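Long-range contact in uncharacterized protein (Bacteroides eggerthii, PDB 4FTD), which is of unknown function but combines a six-bladed beta-propeller with an immunoglobulin-like domain and may take part in carbohydrate metabolism: residues C140-S152 and H160-R172. Residues are numbered along the deposited sequence; the frame is centred on the assembly and turned at random. Where two conformers were deposited one is given.
Sequences CASYDGEHVLVVS and HTPHLLKVSDLKR
Val150 and His163 face each other as an antiparallel hydrogen-bonded pair: Val150 N reaches His163 O at 2.8 Å, nearly straight at 176°, and His163 N returns a bond to Val150 O. From CB outward, His163 has CG set between its backbone N and carbonyl carbon (chi1 57°), which swings the imidazole across to the neighbouring strand. There Val150 CB sits over one ring face, 3.9 Å from the centroid, a CH-pi contact in which CE1 (3.8 Å) and NE2 (3.7 Å) come nearest to it. At the ring edge ND1 donates to Thr161 O at 2.9 Å, CE1 approaches Ser152 OG to 3.2 Å, and NE2 bonds Tyr130 OH; bonds at both nitrogens fix the ring's rotation. A leucine here would probably leave Thr161 O and the Tyr130 hydroxyl without their imidazole partner. Strands 147-152 and 163-166, running antiparallel, form the central hairpin of a four-stranded sheet, one blade of the six-bladed beta-propeller. On the other sheet face Leu164 CD1 lies over the His147 ring, only 7° off its normal. Where helix 167-171 begins, Val167 N donates to Glu146 O at 2.9 Å, and, back on the face of Val150 and His163, Val148 CG2 meets Leu170 CD1.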
loop_
_atom_site.group_PDB
_atom_site.type_symbol
_atom_site.label_atom_id
_atom_site.label_comp_id
_atom_site.label_asym_id
_atom_site.label_seq_id
_atom_site.Cartn_x
_atom_site.Cartn_y
_atom_site.Cartn_z
ATOM N N CYS A 140 -5.930 -17.587 -5.670
ATOM C CA CYS A 140 -4.760 -16.846 -5.297
ATOM C C CYS A 140 -4.015 -16.262 -6.479
ATOM O O CYS A 140 -3.818 -16.929 -7.478
ATOM C CB CYS A 140 -3.802 -17.767 -4.587
ATOM S SG CYS A 140 -2.376 -17.013 -3.741
ATOM N N ALA A 141 -3.553 -15.038 -6.288
ATOM C CA ALA A 141 -2.663 -14.333 -7.187
ATOM C C ALA A 141 -1.685 -13.525 -6.337
ATOM O O ALA A 141 -1.982 -13.163 -5.202
ATOM C CB ALA A 141 -3.473 -13.431 -8.180
ATOM N N SER A 142 -0.488 -13.289 -6.863
ATOM C CA SER A 142 0.545 -12.553 -6.185
ATOM C C SER A 142 1.289 -11.669 -7.226
ATOM O O SER A 142 1.160 -11.882 -8.414
ATOM C CB SER A 142 1.495 -13.529 -5.477
ATOM O OG SER A 142 2.547 -12.866 -4.774
ATOM N N TYR A 143 1.982 -10.649 -6.753
ATOM C CA TYR A 143 2.612 -9.624 -7.603
ATOM C C TYR A 143 3.905 -9.162 -6.984
ATOM O O TYR A 143 3.990 -9.059 -5.792
ATOM C CB TYR A 143 1.653 -8.468 -7.752
ATOM C CG TYR A 143 2.219 -7.108 -8.160
ATOM C CD1 TYR A 143 2.602 -6.177 -7.185
ATOM C CD2 TYR A 143 2.260 -6.712 -9.479
ATOM C CE1 TYR A 143 3.070 -4.927 -7.525
ATOM C CE2 TYR A 143 2.703 -5.425 -9.829
ATOM C CZ TYR A 143 3.107 -4.556 -8.832
ATOM O OH TYR A 143 3.563 -3.334 -9.124
ATOM N N ASP A 144 4.915 -8.905 -7.789
ATOM C CA ASP A 144 6.171 -8.377 -7.297
ATOM C C ASP A 144 6.713 -7.210 -8.135
ATOM O O ASP A 144 7.865 -6.886 -8.008
ATOM C CB ASP A 144 7.210 -9.496 -7.243
ATOM C CG ASP A 144 7.583 -10.029 -8.611
ATOM O OD1 ASP A 144 7.066 -9.555 -9.651
ATOM O OD2 ASP A 144 8.379 -10.969 -8.639
ATOM N N GLY A 145 5.912 -6.641 -9.032
ATOM C CA GLY A 145 6.356 -5.533 -9.880
ATOM C C GLY A 145 6.747 -5.978 -11.276
ATOM O O GLY A 145 6.609 -5.222 -12.213
ATOM N N GLU A 146 7.252 -7.199 -11.404
ATOM C CA GLU A 146 7.712 -7.739 -12.677
ATOM C C GLU A 146 6.649 -8.682 -13.242
ATOM O O GLU A 146 6.372 -8.635 -14.424
ATOM C CB GLU A 146 9.045 -8.446 -12.484
ATOM C CG GLU A 146 9.635 -8.960 -13.784
ATOM C CD GLU A 146 10.949 -9.724 -13.620
ATOM O OE1 GLU A 146 11.277 -10.180 -12.491
ATOM O OE2 GLU A 146 11.652 -9.876 -14.646
ATOM N N HIS A 147 6.078 -9.551 -12.394
ATOM C CA HIS A 147 5.004 -10.435 -12.815
ATOM C C HIS A 147 3.819 -10.419 -11.857
ATOM O O HIS A 147 3.955 -10.084 -10.704
ATOM C CB HIS A 147 5.468 -11.897 -12.846
ATOM C CG HIS A 147 6.589 -12.163 -13.797
ATOM N ND1 HIS A 147 7.901 -12.246 -13.386
ATOM C CD2 HIS A 147 6.591 -12.370 -15.131
ATOM C CE1 HIS A 147 8.659 -12.516 -14.433
ATOM N NE2 HIS A 147 7.890 -12.590 -15.502
ATOM N N VAL A 148 2.707 -10.907 -12.367
ATOM C CA VAL A 148 1.559 -11.372 -11.579
ATOM C C VAL A 148 1.549 -12.919 -11.716
ATOM O O VAL A 148 1.637 -13.446 -12.807
ATOM C CB VAL A 148 0.248 -10.791 -12.075
ATOM C CG1 VAL A 148 -0.984 -11.487 -11.433
ATOM C CG2 VAL A 148 0.259 -9.283 -11.819
ATOM N N LEU A 149 1.500 -13.615 -10.594
ATOM C CA LEU A 149 1.335 -15.068 -10.519
ATOM C C LEU A 149 -0.154 -15.341 -10.323
ATOM O O LEU A 149 -0.769 -14.729 -9.450
ATOM C CB LEU A 149 2.133 -15.632 -9.339
ATOM C CG LEU A 149 1.819 -17.065 -8.835
ATOM C CD1 LEU A 149 2.204 -18.074 -9.930
ATOM C CD2 LEU A 149 2.497 -17.348 -7.477
ATOM N N VAL A 150 -0.727 -16.220 -11.159
ATOM C CA VAL A 150 -2.109 -16.635 -11.074
ATOM C C VAL A 150 -2.102 -18.130 -10.780
ATOM O O VAL A 150 -1.531 -18.897 -11.552
ATOM C CB VAL A 150 -2.875 -16.363 -12.362
ATOM C CG1 VAL A 150 -4.307 -16.827 -12.155
ATOM C CG2 VAL A 150 -2.762 -14.875 -12.703
ATOM N N VAL A 151 -2.640 -18.538 -9.608
ATOM C CA VAL A 151 -2.535 -19.944 -9.183
ATOM C C VAL A 151 -3.828 -20.607 -9.650
ATOM O O VAL A 151 -4.716 -20.923 -8.879
ATOM C CB VAL A 151 -2.286 -20.121 -7.667
ATOM C CG1 VAL A 151 -2.070 -21.607 -7.346
ATOM C CG2 VAL A 151 -1.118 -19.253 -7.233
ATOM N N SER A 152 -3.915 -20.800 -10.957
ATOM C CA SER A 152 -5.098 -21.382 -11.541
ATOM C C SER A 152 -5.033 -22.917 -11.591
ATOM O O SER A 152 -4.034 -23.486 -11.952
ATOM C CB SER A 152 -5.321 -20.845 -12.963
ATOM O OG SER A 152 -4.163 -21.009 -13.744
ATOM N N HIS A 160 -6.209 -23.768 -17.720
ATOM C CA HIS A 160 -4.912 -23.118 -17.370
ATOM C C HIS A 160 -4.356 -23.690 -16.070
ATOM O O HIS A 160 -5.078 -23.812 -15.091
ATOM C CB HIS A 160 -5.051 -21.582 -17.175
ATOM C CG HIS A 160 -5.289 -20.818 -18.446
ATOM N ND1 HIS A 160 -5.744 -19.511 -18.465
ATOM C CD2 HIS A 160 -5.133 -21.181 -19.743
ATOM C CE1 HIS A 160 -5.863 -19.109 -19.719
ATOM N NE2 HIS A 160 -5.508 -20.105 -20.514
ATOM N N THR A 161 -3.092 -24.075 -16.116
ATOM C CA THR A 161 -2.307 -24.423 -14.899
ATOM C C THR A 161 -1.625 -23.113 -14.425
ATOM O O THR A 161 -1.730 -22.064 -15.060
ATOM C CB THR A 161 -1.355 -25.578 -15.219
ATOM O OG1 THR A 161 -0.567 -25.198 -16.330
ATOM C CG2 THR A 161 -2.120 -26.918 -15.567
ATOM N N PRO A 162 -0.971 -23.133 -13.243
ATOM C CA PRO A 162 -0.428 -21.889 -12.688
ATOM C C PRO A 162 0.564 -21.178 -13.610
ATOM O O PRO A 162 1.382 -21.827 -14.287
ATOM C CB PRO A 162 0.236 -22.357 -11.383
ATOM C CG PRO A 162 -0.583 -23.578 -10.998
ATOM C CD PRO A 162 -0.878 -24.256 -12.319
ATOM N N HIS A 163 0.441 -19.859 -13.678
ATOM C CA HIS A 163 1.169 -19.111 -14.631
ATOM C C HIS A 163 1.488 -17.704 -14.176
ATOM O O HIS A 163 0.933 -17.215 -13.230
ATOM C CB HIS A 163 0.398 -19.064 -15.960
ATOM C CG HIS A 163 -0.982 -18.493 -15.850
ATOM N ND1 HIS A 163 -2.040 -19.230 -15.345
ATOM C CD2 HIS A 163 -1.494 -17.280 -16.227
ATOM C CE1 HIS A 163 -3.149 -18.491 -15.438
ATOM N NE2 HIS A 163 -2.844 -17.294 -15.935
ATOM N N LEU A 164 2.456 -17.124 -14.863
ATOM C CA LEU A 164 2.869 -15.739 -14.694
ATOM C C LEU A 164 2.370 -14.896 -15.871
ATOM O O LEU A 164 2.172 -15.394 -16.976
ATOM C CB LEU A 164 4.390 -15.653 -14.586
ATOM C CG LEU A 164 5.070 -16.448 -13.478
ATOM C CD1 LEU A 164 6.585 -16.365 -13.636
ATOM C CD2 LEU A 164 4.649 -15.970 -12.117
ATOM N N LEU A 165 2.153 -13.624 -15.597
ATOM C CA LEU A 165 1.802 -12.620 -16.572
ATOM C C LEU A 165 2.832 -11.509 -16.351
ATOM O O LEU A 165 3.010 -11.022 -15.252
ATOM C CB LEU A 165 0.399 -12.136 -16.277
ATOM C CG LEU A 165 -0.790 -13.120 -16.320
ATOM C CD1 LEU A 165 -2.035 -12.492 -15.717
ATOM C CD2 LEU A 165 -1.082 -13.532 -17.769
ATOM N N LYS A 166 3.540 -11.140 -17.385
ATOM C CA LYS A 166 4.528 -10.081 -17.277
ATOM C C LYS A 166 3.760 -8.749 -17.108
ATOM O O LYS A 166 2.830 -8.432 -17.869
ATOM C CB LYS A 166 5.392 -10.089 -18.544
ATOM C CG LYS A 166 6.881 -9.925 -18.305
ATOM C CD LYS A 166 7.680 -9.635 -19.575
ATOM C CE LYS A 166 7.424 -10.583 -20.741
ATOM N NZ LYS A 166 7.694 -12.014 -20.427
ATOM N N VAL A 167 4.097 -8.000 -16.074
ATOM C CA VAL A 167 3.452 -6.704 -15.812
ATOM C C VAL A 167 3.586 -5.723 -17.001
ATOM O O VAL A 167 2.609 -5.055 -17.348
ATOM C CB VAL A 167 3.949 -6.082 -14.503
ATOM C CG1 VAL A 167 3.412 -4.656 -14.368
ATOM C CG2 VAL A 167 3.490 -6.971 -13.338
ATOM N N SER A 168 4.730 -5.692 -17.664
ATOM C CA SER A 168 4.879 -4.814 -18.860
ATOM C C SER A 168 3.849 -5.177 -19.953
ATOM O O SER A 168 3.320 -4.285 -20.617
ATOM C CB SER A 168 6.295 -4.841 -19.413
ATOM O OG SER A 168 6.660 -6.159 -19.699
ATOM N N ASP A 169 3.539 -6.467 -20.115
ATOM C CA ASP A 169 2.463 -6.890 -21.033
ATOM C C ASP A 169 1.085 -6.453 -20.565
ATOM O O ASP A 169 0.320 -5.900 -21.343
ATOM C CB ASP A 169 2.455 -8.397 -21.223
ATOM C CG ASP A 169 3.628 -8.898 -22.049
ATOM O OD1 ASP A 169 4.249 -8.104 -22.767
ATOM O OD2 ASP A 169 3.912 -10.115 -21.990
ATOM N N LEU A 170 0.763 -6.708 -19.305
ATOM C CA LEU A 170 -0.520 -6.273 -18.744
ATOM C C LEU A 170 -0.767 -4.750 -18.816
ATOM O O LEU A 170 -1.899 -4.322 -18.995
ATOM C CB LEU A 170 -0.642 -6.688 -17.295
ATOM C CG LEU A 170 -0.688 -8.178 -16.975
ATOM C CD1 LEU A 170 -0.573 -8.382 -15.468
ATOM C CD2 LEU A 170 -1.921 -8.884 -17.512
ATOM N N LYS A 171 0.276 -3.940 -18.652
ATOM C CA LYS A 171 0.129 -2.485 -18.766
ATOM C C LYS A 171 -0.299 -2.078 -20.173
ATOM O O LYS A 171 -0.917 -1.053 -20.328
ATOM C CB LYS A 171 1.402 -1.738 -18.368
ATOM C CG LYS A 171 1.728 -1.787 -16.873
ATOM C CD LYS A 171 3.067 -1.084 -16.569
ATOM C CE LYS A 171 3.346 -1.105 -15.068
ATOM N NZ LYS A 171 4.668 -0.569 -14.610
ATOM N N ARG A 172 0.046 -2.885 -21.175
ATOM C CA ARG A 172 -0.361 -2.649 -22.553
ATOM C C ARG A 172 -1.665 -3.402 -22.866
ATOM O O ARG A 172 -2.083 -3.469 -24.000
ATOM C CB ARG A 172 0.768 -3.072 -23.499
ATOM C CG ARG A 172 2.082 -2.339 -23.248
ATOM C CD ARG A 172 3.218 -2.829 -24.136
ATOM N NE ARG A 172 3.436 -4.265 -24.000
ATOM C CZ ARG A 172 3.236 -5.134 -24.979
ATOM N NH1 ARG A 172 2.852 -4.697 -26.161
ATOM N NH2 ARG A 172 3.434 -6.427 -24.780
HETATM O O HOH W 1 5.859 -2.503 -12.359
HETATM O O HOH W 2 7.100 -6.789 -16.361
HETATM O O HOH W 3 8.987 -12.934 -17.865
#